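Local coordinates for protein acireductone dioxygenase (Bacillus anthracis, PDB 4QGL) that probably oxidises the acireductone of the methionine salvage pathway with molecular oxygen, the products depending on whether iron or nickel occupies its active site, at residues 79-84 / 160-165. Sequence-based numbering, arbitrary orientation.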
loop_
_atom_site.group_PDB
_atom_site.type_symbol
_atom_site.label_atom_id
_atom_site.label_comp_id
_atom_site.label_asym_id
_atom_site.label_seq_id
_atom_site.Cartn_x
_atom_site.Cartn_y
_atom_site.Cartn_z
ATOM N N ALA A 79 -2.240 8.317 13.318
ATOM C CA ALA A 79 -1.593 9.367 12.555
ATOM C C ALA A 79 -1.499 8.964 11.106
ATOM O O ALA A 79 -1.647 7.794 10.772
ATOM C CB ALA A 79 -0.214 9.587 13.121
ATOM N N HIS A 80 -1.246 9.937 10.246
ATOM C CA HIS A 80 -1.179 9.704 8.801
ATOM C C HIS A 80 -0.391 10.787 8.085
ATOM O O HIS A 80 -0.362 11.952 8.541
ATOM C CB HIS A 80 -2.582 9.603 8.186
ATOM C CG HIS A 80 -3.545 10.649 8.656
ATOM N ND1 HIS A 80 -4.317 10.497 9.795
ATOM C CD2 HIS A 80 -3.885 11.852 8.133
ATOM C CE1 HIS A 80 -5.082 11.562 9.956
ATOM N NE2 HIS A 80 -4.843 12.399 8.959
ATOM N N ASP A 81 0.240 10.412 6.970
ATOM C CA ASP A 81 0.913 11.390 6.118
ATOM C C ASP A 81 1.055 10.918 4.685
ATOM O O ASP A 81 0.533 9.884 4.329
ATOM C CB ASP A 81 2.268 11.787 6.695
ATOM C CG ASP A 81 3.246 10.627 6.796
ATOM O OD1 ASP A 81 3.127 9.597 6.063
ATOM O OD2 ASP A 81 4.159 10.779 7.647
ATOM N N VAL A 82 1.740 11.697 3.867
ATOM C CA VAL A 82 1.869 11.368 2.475
ATOM C C VAL A 82 3.330 11.266 2.126
ATOM O O VAL A 82 4.113 12.119 2.481
ATOM C CB VAL A 82 1.182 12.405 1.578
ATOM C CG1 VAL A 82 1.258 12.003 0.117
ATOM C CG2 VAL A 82 -0.268 12.576 2.007
ATOM N N ILE A 83 3.684 10.202 1.424
ATOM C CA ILE A 83 5.014 10.094 0.855
ATOM C C ILE A 83 4.963 9.884 -0.662
ATOM O O ILE A 83 4.009 9.345 -1.193
ATOM C CB ILE A 83 5.851 9.028 1.599
ATOM C CG1 ILE A 83 5.122 7.695 1.722
ATOM C CG2 ILE A 83 6.137 9.525 3.013
ATOM C CD1 ILE A 83 5.464 6.720 0.645
ATOM N N SER A 84 5.980 10.368 -1.352
ATOM C CA SER A 84 6.174 10.001 -2.746
ATOM C C SER A 84 7.601 9.579 -3.064
ATOM O O SER A 84 8.536 10.132 -2.536
ATOM C CB SER A 84 5.737 11.121 -3.662
ATOM O OG SER A 84 6.672 12.160 -3.659
ATOM N N ALA A 160 1.512 7.652 -1.973
ATOM C CA ALA A 160 0.710 6.937 -0.964
ATOM C C ALA A 160 0.435 7.742 0.293
ATOM O O ALA A 160 1.204 8.596 0.702
ATOM C CB ALA A 160 1.429 5.651 -0.553
ATOM N N ILE A 161 -0.648 7.380 0.931
ATOM C CA ILE A 161 -0.925 7.819 2.267
ATOM C C ILE A 161 -0.543 6.687 3.212
ATOM O O ILE A 161 -0.926 5.565 2.992
ATOM C CB ILE A 161 -2.414 8.154 2.454
ATOM C CG1 ILE A 161 -2.848 9.197 1.440
ATOM C CG2 ILE A 161 -2.626 8.691 3.842
ATOM C CD1 ILE A 161 -4.348 9.421 1.398
ATOM N N ARG A 162 0.208 6.980 4.263
ATOM C CA ARG A 162 0.515 5.988 5.246
ATOM C C ARG A 162 -0.277 6.277 6.492
ATOM O O ARG A 162 -0.273 7.410 6.997
ATOM C CB ARG A 162 1.977 6.035 5.593
ATOM C CG ARG A 162 2.859 6.279 4.398
ATOM C CD ARG A 162 3.948 7.218 4.830
ATOM N NE ARG A 162 5.124 6.494 5.291
ATOM C CZ ARG A 162 6.095 7.037 6.010
ATOM N NH1 ARG A 162 7.120 6.295 6.372
ATOM N NH2 ARG A 162 6.048 8.313 6.372
ATOM N N ILE A 163 -0.949 5.251 6.994
ATOM C CA ILE A 163 -1.652 5.369 8.248
ATOM C C ILE A 163 -0.927 4.490 9.262
ATOM O O ILE A 163 -0.591 3.383 8.976
ATOM C CB ILE A 163 -3.131 4.970 8.072
ATOM C CG1 ILE A 163 -3.741 5.749 6.900
ATOM C CG2 ILE A 163 -3.933 5.269 9.332
ATOM C CD1 ILE A 163 -5.179 5.371 6.590
ATOM N N PHE A 164 -0.652 5.010 10.435
ATOM C CA PHE A 164 0.068 4.270 11.436
ATOM C C PHE A 164 -0.544 4.463 12.819
ATOM O O PHE A 164 -1.326 5.389 13.054
ATOM C CB PHE A 164 1.533 4.694 11.439
ATOM C CG PHE A 164 1.771 6.133 11.057
ATOM C CD1 PHE A 164 1.764 6.523 9.736
ATOM C CD2 PHE A 164 2.066 7.092 12.021
ATOM C CE1 PHE A 164 1.998 7.843 9.382
ATOM C CE2 PHE A 164 2.320 8.415 11.669
ATOM C CZ PHE A 164 2.273 8.788 10.349
ATOM N N VAL A 165 -0.189 3.562 13.721
ATOM C CA VAL A 165 -0.464 3.706 15.161
ATOM C C VAL A 165 0.483 4.685 15.860
ATOM O O VAL A 165 0.055 5.610 16.563
ATOM C CB VAL A 165 -0.326 2.360 15.877
ATOM C CG1 VAL A 165 -0.224 2.552 17.375
ATOM C CG2 VAL A 165 -1.492 1.449 15.504
#
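Ala79 and Phe164 form an antiparallel hydrogen-bonded pair: Ala79 N donates to Phe164 O at 3.1 Å, and Phe164 N returns a bond to Ala79 O with an N-H...O angle of 172°. The phenyl ring folds back against this backbone, with Ala79 O over the ring centre, 3.7 Å from its plane. With chi1 at 32° the ring is turned back toward strand 79-84, and the same face also meets His80 N. His80 pairs with Ile163 without hydrogen bonds; its CA approaches Arg162 O at 3.1 Å in a CA-H...O contact, while the imidazole leads away from strand 160-164. His80, Val82, Ile161 and Ile163 share the sheet face covered by helices 54-63 and 65-75, where Leu61 meets His80, Val82 and Ile161, and Ile68 meets His80 and Ile163. In this cupin fold, strand 79-85 is one of the two edge strands within this chain of a five-stranded antiparallel sheet, with 158-164 between it and 109-113. Asp81 and Arg162 are the next hydrogen-bonded pair, Arg162 N donating to Asp81 O at 2.9 Å and Asp81 N to Arg162 O. On the face away from the helices, the Asp81 carboxylate is modelled in a salt bridge through OD1, whose place is less sure, to Arg162 NH2, the planes of the two groups being 14° apart; the bond from NH2 to OD2, at 3.4 Å, is weak. Val82 sets CG2 4.3 Å from Ile161 CG1, among the helix-facing residues. Ile83 N donates to Ala160 O, and Ile83 O accepts from Ala160 N at 3.1 Å. The Ile83 side chain crosses that of Arg162 at about a right angle, with CG1 close to Arg162 CD and CG2 over one guanidinium face. Bends at chi2 and chi3 bring that guanidinium back toward Asp81 and Ile83. Arg162 also touches Arg111, predicted to be important for generating the substrate dianion, and its side chain comes within about 7 Å of a bound cadmium ion.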